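Local coordinates for multiple PDZ domain protein (Mus musculus, PDB 4XH7) that probably binds the C-terminal tails of partner proteins through its fourth PDZ domain, helping to assemble signalling complexes, at residues A[13-18]-A[26-31]; A[30-35]-A[102-107]; A[77-82]-A[94-99]. One frame throughout, in Å; residues are numbered along the deposited sequence.

Interaction 1: A[13-18]-A[26-31]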
loop_
_atom_site.group_PDB
_atom_site.type_symbol
_atom_site.label_atom_id
_atom_site.label_comp_id
_atom_site.label_asym_id
_atom_site.label_seq_id
_atom_site.Cartn_x
_atom_site.Cartn_y
_atom_site.Cartn_z
ATOM N N ALA A 13 6.889 0.689 13.669
ATOM C CA ALA A 13 6.134 1.870 14.041
ATOM C C ALA A 13 5.007 2.121 13.037
ATOM O O ALA A 13 3.900 2.473 13.436
ATOM C CB ALA A 13 7.056 3.069 14.132
ATOM N N LEU A 14 5.286 1.909 11.753
ATOM C CA LEU A 14 4.268 2.025 10.705
ATOM C C LEU A 14 3.127 1.039 10.922
ATOM O O LEU A 14 1.950 1.421 10.872
ATOM C CB LEU A 14 4.877 1.803 9.326
ATOM C CG LEU A 14 5.112 2.993 8.430
ATOM C CD1 LEU A 14 5.390 2.445 7.045
ATOM C CD2 LEU A 14 3.920 3.948 8.452
ATOM N N LEU A 15 3.467 -0.236 11.130
ATOM C CA LEU A 15 2.481 -1.242 11.489
ATOM C C LEU A 15 1.651 -0.796 12.693
ATOM O O LEU A 15 0.419 -0.906 12.718
ATOM C CB LEU A 15 3.174 -2.562 11.820
ATOM C CG LEU A 15 3.829 -3.172 10.603
ATOM C CD1 LEU A 15 4.775 -4.304 11.017
ATOM C CD2 LEU A 15 2.728 -3.681 9.658
ATOM N N THR A 16 2.341 -0.319 13.721
ATOM C CA THR A 16 1.681 0.015 14.950
ATOM C C THR A 16 0.722 1.181 14.760
ATOM O O THR A 16 -0.384 1.153 15.281
ATOM C CB THR A 16 2.723 0.344 16.049
ATOM O OG1 THR A 16 3.363 -0.871 16.453
ATOM C CG2 THR A 16 2.068 0.925 17.235
ATOM N N LYS A 17 1.152 2.183 13.996
ATOM C CA LYS A 17 0.318 3.330 13.681
ATOM C C LYS A 17 -1.000 2.902 13.060
ATOM O O LYS A 17 -2.080 3.351 13.453
ATOM C CB LYS A 17 1.066 4.267 12.720
ATOM C CG LYS A 17 0.226 5.462 12.219
ATOM C CD LYS A 17 0.993 6.197 11.103
ATOM C CE LYS A 17 0.118 7.214 10.392
ATOM N NZ LYS A 17 0.897 7.909 9.334
ATOM N N TRP A 18 -0.903 2.034 12.065
ATOM C CA TRP A 18 -2.091 1.669 11.314
ATOM C C TRP A 18 -2.907 0.616 12.036
ATOM O O TRP A 18 -4.125 0.523 11.805
ATOM C CB TRP A 18 -1.711 1.228 9.876
ATOM C CG TRP A 18 -1.475 2.437 9.078
ATOM C CD1 TRP A 18 -0.268 3.019 8.791
ATOM C CD2 TRP A 18 -2.479 3.299 8.545
ATOM N NE1 TRP A 18 -0.465 4.183 8.065
ATOM C CE2 TRP A 18 -1.812 4.370 7.900
ATOM C CE3 TRP A 18 -3.881 3.246 8.510
ATOM C CZ2 TRP A 18 -2.498 5.388 7.218
ATOM C CZ3 TRP A 18 -4.565 4.279 7.843
ATOM C CH2 TRP A 18 -3.868 5.322 7.212
ATOM N N TYR A 26 -8.416 -6.013 11.226
ATOM C CA TYR A 26 -7.579 -5.875 10.019
ATOM C C TYR A 26 -6.163 -6.337 10.287
ATOM O O TYR A 26 -5.613 -6.099 11.368
ATOM C CB TYR A 26 -7.541 -4.439 9.554
ATOM C CG TYR A 26 -8.876 -3.894 9.171
ATOM C CD1 TYR A 26 -9.735 -3.388 10.135
ATOM C CD2 TYR A 26 -9.291 -3.923 7.852
ATOM C CE1 TYR A 26 -10.991 -2.903 9.758
ATOM C CE2 TYR A 26 -10.516 -3.452 7.476
ATOM C CZ TYR A 26 -11.363 -2.945 8.429
ATOM O OH TYR A 26 -12.579 -2.473 8.022
ATOM N N GLU A 27 -5.571 -6.987 9.283
ATOM C CA GLU A 27 -4.149 -7.280 9.258
ATOM C C GLU A 27 -3.461 -6.177 8.456
ATOM O O GLU A 27 -3.868 -5.907 7.336
ATOM C CB GLU A 27 -3.868 -8.638 8.606
ATOM C CG GLU A 27 -2.399 -8.919 8.533
ATOM C CD GLU A 27 -2.037 -10.175 7.754
ATOM O OE1 GLU A 27 -2.910 -10.766 7.072
ATOM O OE2 GLU A 27 -0.854 -10.571 7.832
ATOM N N ILE A 28 -2.451 -5.544 9.041
ATOM C CA ILE A 28 -1.699 -4.493 8.339
ATOM C C ILE A 28 -0.470 -5.093 7.685
ATOM O O ILE A 28 0.160 -5.979 8.271
ATOM C CB ILE A 28 -1.238 -3.364 9.310
ATOM C CG1 ILE A 28 -2.394 -2.910 10.216
ATOM C CG2 ILE A 28 -0.604 -2.183 8.526
ATOM C CD1 ILE A 28 -3.635 -2.350 9.424
ATOM N N VAL A 29 -0.140 -4.633 6.470
ATOM C CA VAL A 29 0.991 -5.130 5.728
ATOM C C VAL A 29 1.809 -3.956 5.239
ATOM O O VAL A 29 1.252 -2.981 4.737
ATOM C CB VAL A 29 0.536 -5.966 4.517
ATOM C CG1 VAL A 29 1.751 -6.475 3.764
ATOM C CG2 VAL A 29 -0.376 -7.103 4.991
ATOM N N VAL A 30 3.127 -4.032 5.398
ATOM C CA VAL A 30 4.015 -3.030 4.801
ATOM C C VAL A 30 4.793 -3.651 3.651
ATOM O O VAL A 30 5.392 -4.722 3.809
ATOM C CB VAL A 30 4.981 -2.437 5.858
ATOM C CG1 VAL A 30 5.992 -1.474 5.220
ATOM C CG2 VAL A 30 4.173 -1.670 6.880
ATOM N N ALA A 31 4.782 -3.003 2.484
ATOM C CA ALA A 31 5.548 -3.524 1.343
ATOM C C ALA A 31 6.560 -2.495 0.883
ATOM O O ALA A 31 6.229 -1.331 0.733
ATOM C CB ALA A 31 4.626 -3.894 0.195
#

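Interaction 2: A[30-35]-A[102-107]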
loop_
_atom_site.group_PDB
_atom_site.type_symbol
_atom_site.label_atom_id
_atom_site.label_comp_id
_atom_site.label_asym_id
_atom_site.label_seq_id
_atom_site.Cartn_x
_atom_site.Cartn_y
_atom_site.Cartn_z
ATOM N N VAL A 30 3.127 -4.032 5.398
ATOM C CA VAL A 30 4.015 -3.030 4.801
ATOM C C VAL A 30 4.793 -3.651 3.651
ATOM O O VAL A 30 5.392 -4.722 3.809
ATOM C CB VAL A 30 4.981 -2.437 5.858
ATOM C CG1 VAL A 30 5.992 -1.474 5.220
ATOM C CG2 VAL A 30 4.173 -1.670 6.880
ATOM N N ALA A 31 4.782 -3.003 2.484
ATOM C CA ALA A 31 5.548 -3.524 1.343
ATOM C C ALA A 31 6.560 -2.495 0.883
ATOM O O ALA A 31 6.229 -1.331 0.733
ATOM C CB ALA A 31 4.626 -3.894 0.195
ATOM N N HIS A 32 7.797 -2.933 0.652
ATOM C CA HIS A 32 8.793 -2.042 0.065
ATOM C C HIS A 32 8.898 -2.385 -1.403
ATOM O O HIS A 32 9.242 -3.525 -1.785
ATOM C CB HIS A 32 10.130 -2.185 0.790
ATOM C CG HIS A 32 10.039 -1.833 2.235
ATOM N ND1 HIS A 32 9.926 -2.785 3.224
ATOM C CD2 HIS A 32 9.989 -0.633 2.857
ATOM C CE1 HIS A 32 9.828 -2.186 4.399
ATOM N NE2 HIS A 32 9.856 -0.879 4.205
ATOM N N VAL A 33 8.554 -1.412 -2.230
ATOM C CA VAL A 33 8.423 -1.640 -3.656
ATOM C C VAL A 33 9.437 -0.759 -4.368
ATOM O O VAL A 33 9.680 0.365 -3.936
ATOM C CB VAL A 33 6.979 -1.298 -4.120
ATOM C CG1 VAL A 33 6.821 -1.389 -5.639
ATOM C CG2 VAL A 33 5.989 -2.250 -3.466
ATOM N N SER A 34 10.035 -1.273 -5.438
ATOM C CA SER A 34 10.878 -0.450 -6.305
ATOM C C SER A 34 10.353 -0.477 -7.721
ATOM O O SER A 34 10.245 -1.549 -8.330
ATOM C CB SER A 34 12.323 -0.948 -6.275
ATOM O OG SER A 34 12.870 -0.695 -4.993
ATOM N N LYS A 35 9.969 0.691 -8.216
ATOM C CA LYS A 35 9.492 0.783 -9.583
ATOM C C LYS A 35 10.660 0.539 -10.532
ATOM O O LYS A 35 11.813 0.726 -10.159
ATOM C CB LYS A 35 8.846 2.136 -9.833
ATOM C CG LYS A 35 7.460 2.231 -9.230
ATOM C CD LYS A 35 7.065 3.653 -8.892
ATOM C CE LYS A 35 7.174 4.555 -10.077
ATOM N NZ LYS A 35 6.591 5.873 -9.792
ATOM N N ASP A 102 11.377 4.459 -5.258
ATOM C CA ASP A 102 11.287 3.649 -4.049
ATOM C C ASP A 102 10.038 4.006 -3.264
ATOM O O ASP A 102 9.861 5.157 -2.884
ATOM C CB ASP A 102 12.535 3.842 -3.190
ATOM C CG ASP A 102 13.785 3.250 -3.838
ATOM O OD1 ASP A 102 13.691 2.157 -4.453
ATOM O OD2 ASP A 102 14.857 3.886 -3.740
ATOM N N VAL A 103 9.202 3.008 -2.988
ATOM C CA VAL A 103 7.905 3.261 -2.378
ATOM C C VAL A 103 7.691 2.356 -1.179
ATOM O O VAL A 103 7.922 1.152 -1.259
ATOM C CB VAL A 103 6.757 3.019 -3.381
ATOM C CG1 VAL A 103 5.409 3.326 -2.721
ATOM C CG2 VAL A 103 6.969 3.895 -4.619
ATOM N N THR A 104 7.265 2.926 -0.071
ATOM C CA THR A 104 6.831 2.121 1.056
ATOM C C THR A 104 5.318 2.173 1.103
ATOM O O THR A 104 4.764 3.243 1.305
ATOM C CB THR A 104 7.419 2.663 2.372
ATOM O OG1 THR A 104 8.851 2.546 2.291
ATOM C CG2 THR A 104 6.899 1.846 3.584
ATOM N N MET A 105 4.663 1.027 0.924
ATOM C CA MET A 105 3.207 0.982 0.825
ATOM C C MET A 105 2.699 0.375 2.080
ATOM O O MET A 105 3.233 -0.651 2.510
ATOM C CB MET A 105 2.764 0.124 -0.368
ATOM C CG MET A 105 3.260 0.651 -1.689
ATOM S SD MET A 105 2.610 -0.338 -3.066
ATOM C CE MET A 105 0.840 -0.105 -2.812
ATOM N N VAL A 106 1.652 0.953 2.673
ATOM C CA VAL A 106 0.974 0.294 3.776
ATOM C C VAL A 106 -0.415 -0.061 3.301
ATOM O O VAL A 106 -1.132 0.815 2.796
ATOM C CB VAL A 106 0.840 1.196 5.034
ATOM C CG1 VAL A 106 0.123 0.430 6.211
ATOM C CG2 VAL A 106 2.210 1.759 5.454
ATOM N N CYS A 107 -0.790 -1.327 3.469
ATOM C CA CYS A 107 -2.131 -1.806 3.087
ATOM C C CYS A 107 -2.743 -2.616 4.195
ATOM O O CYS A 107 -2.084 -2.911 5.200
ATOM C CB CYS A 107 -2.078 -2.704 1.845
ATOM S SG CYS A 107 -1.432 -1.874 0.354
#

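Interaction 3: A[77-82]-A[94-99]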
loop_
_atom_site.group_PDB
_atom_site.type_symbol
_atom_site.label_atom_id
_atom_site.label_comp_id
_atom_site.label_asym_id
_atom_site.label_seq_id
_atom_site.Cartn_x
_atom_site.Cartn_y
_atom_site.Cartn_z
ATOM N N LEU A 77 -3.666 2.031 2.222
ATOM C CA LEU A 77 -3.759 2.966 3.358
ATOM C C LEU A 77 -2.837 4.187 3.291
ATOM O O LEU A 77 -3.271 5.304 3.588
ATOM C CB LEU A 77 -3.495 2.243 4.687
ATOM C CG LEU A 77 -4.460 1.091 4.964
ATOM C CD1 LEU A 77 -4.003 0.366 6.227
ATOM C CD2 LEU A 77 -5.913 1.580 5.070
ATOM N N GLU A 78 -1.584 3.983 2.897
ATOM C CA GLU A 78 -0.562 5.017 2.970
ATOM C C GLU A 78 0.553 4.689 1.971
ATOM O O GLU A 78 0.880 3.507 1.749
ATOM C CB GLU A 78 0.004 5.102 4.389
ATOM C CG GLU A 78 1.051 6.179 4.570
ATOM C CD GLU A 78 1.689 6.134 5.963
ATOM O OE1 GLU A 78 2.916 5.911 6.032
ATOM O OE2 GLU A 78 0.966 6.366 6.954
ATOM N N VAL A 79 1.138 5.708 1.334
ATOM C CA VAL A 79 2.326 5.417 0.488
ATOM C C VAL A 79 3.347 6.500 0.794
ATOM O O VAL A 79 2.988 7.685 0.758
ATOM C CB VAL A 79 2.038 5.416 -1.040
ATOM C CG1 VAL A 79 1.326 4.144 -1.468
ATOM C CG2 VAL A 79 1.217 6.631 -1.475
ATOM N N ASN A 80 4.586 6.115 1.099
ATOM C CA ASN A 80 5.631 7.095 1.448
ATOM C C ASN A 80 5.149 8.198 2.409
ATOM O O ASN A 80 5.418 9.401 2.201
ATOM C CB ASN A 80 6.193 7.719 0.176
ATOM C CG ASN A 80 7.097 6.764 -0.550
ATOM O OD1 ASN A 80 7.257 5.616 -0.115
ATOM N ND2 ASN A 80 7.714 7.217 -1.637
ATOM N N GLY A 81 4.425 7.776 3.438
ATOM C CA GLY A 81 3.942 8.683 4.466
ATOM C C GLY A 81 2.708 9.497 4.138
ATOM O O GLY A 81 2.200 10.209 5.005
ATOM N N ILE A 82 2.216 9.383 2.905
ATOM C CA ILE A 82 1.046 10.129 2.448
ATOM C C ILE A 82 -0.230 9.289 2.618
ATOM O O ILE A 82 -0.326 8.152 2.123
ATOM C CB ILE A 82 1.193 10.512 0.973
ATOM C CG1 ILE A 82 2.486 11.316 0.749
ATOM C CG2 ILE A 82 -0.047 11.246 0.464
ATOM C CD1 ILE A 82 2.936 11.350 -0.694
ATOM N N ASN A 94 -3.644 10.540 -8.285
ATOM C CA ASN A 94 -2.566 11.506 -8.448
ATOM C C ASN A 94 -1.411 11.242 -7.498
ATOM O O ASN A 94 -0.252 11.324 -7.896
ATOM C CB ASN A 94 -3.077 12.920 -8.266
ATOM C CG ASN A 94 -3.766 13.445 -9.500
ATOM O OD1 ASN A 94 -3.589 12.919 -10.586
ATOM N ND2 ASN A 94 -4.561 14.482 -9.336
ATOM N N ILE A 95 -1.716 10.879 -6.256
ATOM C CA ILE A 95 -0.649 10.554 -5.311
ATOM C C ILE A 95 0.176 9.353 -5.831
ATOM O O ILE A 95 1.409 9.392 -5.830
ATOM C CB ILE A 95 -1.213 10.255 -3.903
ATOM C CG1 ILE A 95 -1.694 11.556 -3.216
ATOM C CG2 ILE A 95 -0.118 9.598 -3.035
ATOM C CD1 ILE A 95 -2.699 11.369 -2.048
ATOM N N LEU A 96 -0.478 8.279 -6.283
ATOM C CA LEU A 96 0.251 7.107 -6.775
ATOM C C LEU A 96 1.106 7.466 -8.000
ATOM O O LEU A 96 2.244 7.001 -8.148
ATOM C CB LEU A 96 -0.712 5.963 -7.125
ATOM C CG LEU A 96 -1.488 5.440 -5.909
ATOM C CD1 LEU A 96 -2.558 4.465 -6.358
ATOM C CD2 LEU A 96 -0.562 4.760 -4.894
ATOM N N LYS A 97 0.563 8.296 -8.883
ATOM C CA LYS A 97 1.306 8.646 -10.113
ATOM C C LYS A 97 2.588 9.407 -9.826
ATOM O O LYS A 97 3.560 9.310 -10.581
ATOM C CB LYS A 97 0.430 9.483 -11.053
ATOM C CG LYS A 97 -0.587 8.659 -11.814
ATOM N N GLU A 98 2.593 10.185 -8.762
ATOM C CA GLU A 98 3.702 11.076 -8.443
ATOM C C GLU A 98 4.776 10.432 -7.585
ATOM O O GLU A 98 5.715 11.104 -7.151
ATOM C CB GLU A 98 3.183 12.319 -7.719
ATOM C CG GLU A 98 2.334 13.240 -8.595
ATOM N N LEU A 99 4.614 9.149 -7.286
ATOM C CA LEU A 99 5.580 8.460 -6.437
ATOM C C LEU A 99 6.954 8.365 -7.105
ATOM O O LEU A 99 7.050 8.157 -8.309
ATOM C CB LEU A 99 5.077 7.048 -6.106
ATOM C CG LEU A 99 3.926 7.077 -5.104
ATOM C CD1 LEU A 99 3.337 5.699 -5.017
ATOM C CD2 LEU A 99 4.437 7.552 -3.740
#

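Interaction 1: A[13-18]-A[26-31]
Leu15 pushes its CD2 methyl into the notch between Ile28 and Val30, and this is where helix 13-18 and strand 26-31 pack most closely. Leu15 CD2 lies 3.7 Å from Val30 CG2 and 3.8 Å from Ile28 CG2. The backbone atom Ile28 O is an equally near neighbour of that methyl. With chi1 at -67°, Leu15 CG stands beside its own backbone N, anti to the carbonyl carbon, and from there the branch reaches down to the strand. One turn on, Ile28 fits under Trp18 with both of its arms: Ile28 CG2 comes to 3.8 Å from Trp18 CB, while Ile28 CD1 approaches the backbone at Trp18 O, also at 3.8 Å. The helix precedes the first strand of the PDZ fold, an addition to the usual two-helix core, and runs nearly antiparallel to strand 26-31 at 148°, their axes 8.4 Å apart. No hydrogen bond joins the two segments; they are held by packing, methyl on methyl and methyl on backbone carbonyl. It slackens at Leu14, whose CD1 only comes to 4.3 Å from Val30 CG2 and rests instead on Val106. The Trp18 ring also leads away from the strand, and its NE1 hydrogen-bonds Glu78, which forms a salt bridge with Lys17 as well. On the outer side of the helix, Thr16 points away from the strand and turns its OG1 back to the backbone O of Ala12.

Interaction 2: A[30-35]-A[102-107]
Ala31 with Met105 and Val33 with Val103 form two hydrogen-bonded pairs that zip strand 30-34 to strand 102-107, the antiparallel pairing of first and last strands in a PDZ domain. Met105 N to Ala31 O is 2.8 Å and nearly linear at 177°, and its three companions match it in length. Val30, His32 and Thr104 share one face of this sheet. There Thr104 lies alongside His32, and its OG1 meets the ring edge near the ring plane, 3.4 Å from His32 CD2. Thr104 CG2, anti to the backbone N, lies between the ring and Val30, 3.8 Å from Val30 CG1, and on the strand's far side Thr104 N is hydrogen-bonded to Asn80 OD1. An alanine here would lack both branches, and the His32 ring would probably turn more freely and Val30 CG1 lose its diagonal neighbour. On the opposite face Met105 bends at its thioether (chi3 60°), placing SD 3.9 Å from Val33 CG2; helix 63-67 closes over them, Val64 on Met105 and Ser67 on Val33. Back on the face of His32, at the strand end, Ser34 OG donates to Asp102 OD1 at 3.0 Å. Lys35 CD passes 4.3 Å from Val103 CG2, and Lys35 NZ bonds to Leu99 O.

Interaction 3: A[77-82]-A[94-99]
Val79 is the bump here: its two methyls press into a hollow that Ile95, Leu96 and Leu99 form at the end of helix 89-97. Val79 CG2 goes deepest, 3.6 Å from Ile95 CG2 and 4.0 Å from Leu99 CD2. With chi1 -76°, Val79 CG1 is anti to the carbonyl carbon and meets Leu96 CD2 at 4.0 Å, while CG2 takes the crowded position between N and C. Leu96 and Leu99 each cross Val79 at about a right angle and wall in the hollow. The chain then reverses in a type I' beta turn from Val79 to Ile82, with Asn80 and Gly81 at its corners. This brings Ile82 back beside Val79, where it slides past Ile95, Ile82 CG2 lying 3.7 Å from Ile95 CD1. The fit runs both ways, for Ile95 CG2 enters the gap between Val79 and Ile82, 3.9 Å from Ile82 CG2. These apolar side chains seat the helix on the sheet; in PDZ domains this helix lines the peptide groove with the second strand. Asn80 ND2 merely packs on Leu99 CD2 at 3.9 Å. The amide serves strand 102-110 instead, OD1 accepting from Thr104 N and ND2 donating to Asp102 O.

In the fold
From the N terminus, after helix 5-22 the chain turns back through a few residues, and interaction 1 closes this short loop by laying the helix on the strand that follows. Interaction 2 opens on the same strand and closes a loop of 66 residues when the chain returns as strand 102-110. Interaction 3 lies wholly within that loop, while interactions 1 and 2 overlap on Val30 and Ala31. Strand 102-110 lies between strands 26-34 and 75-79 in the sheet and so is neighbour to all three contacts; Val106 N bonds to Glu78 O. Together the three tie the added helix, the sheet and helix 89-97 into one compact domain.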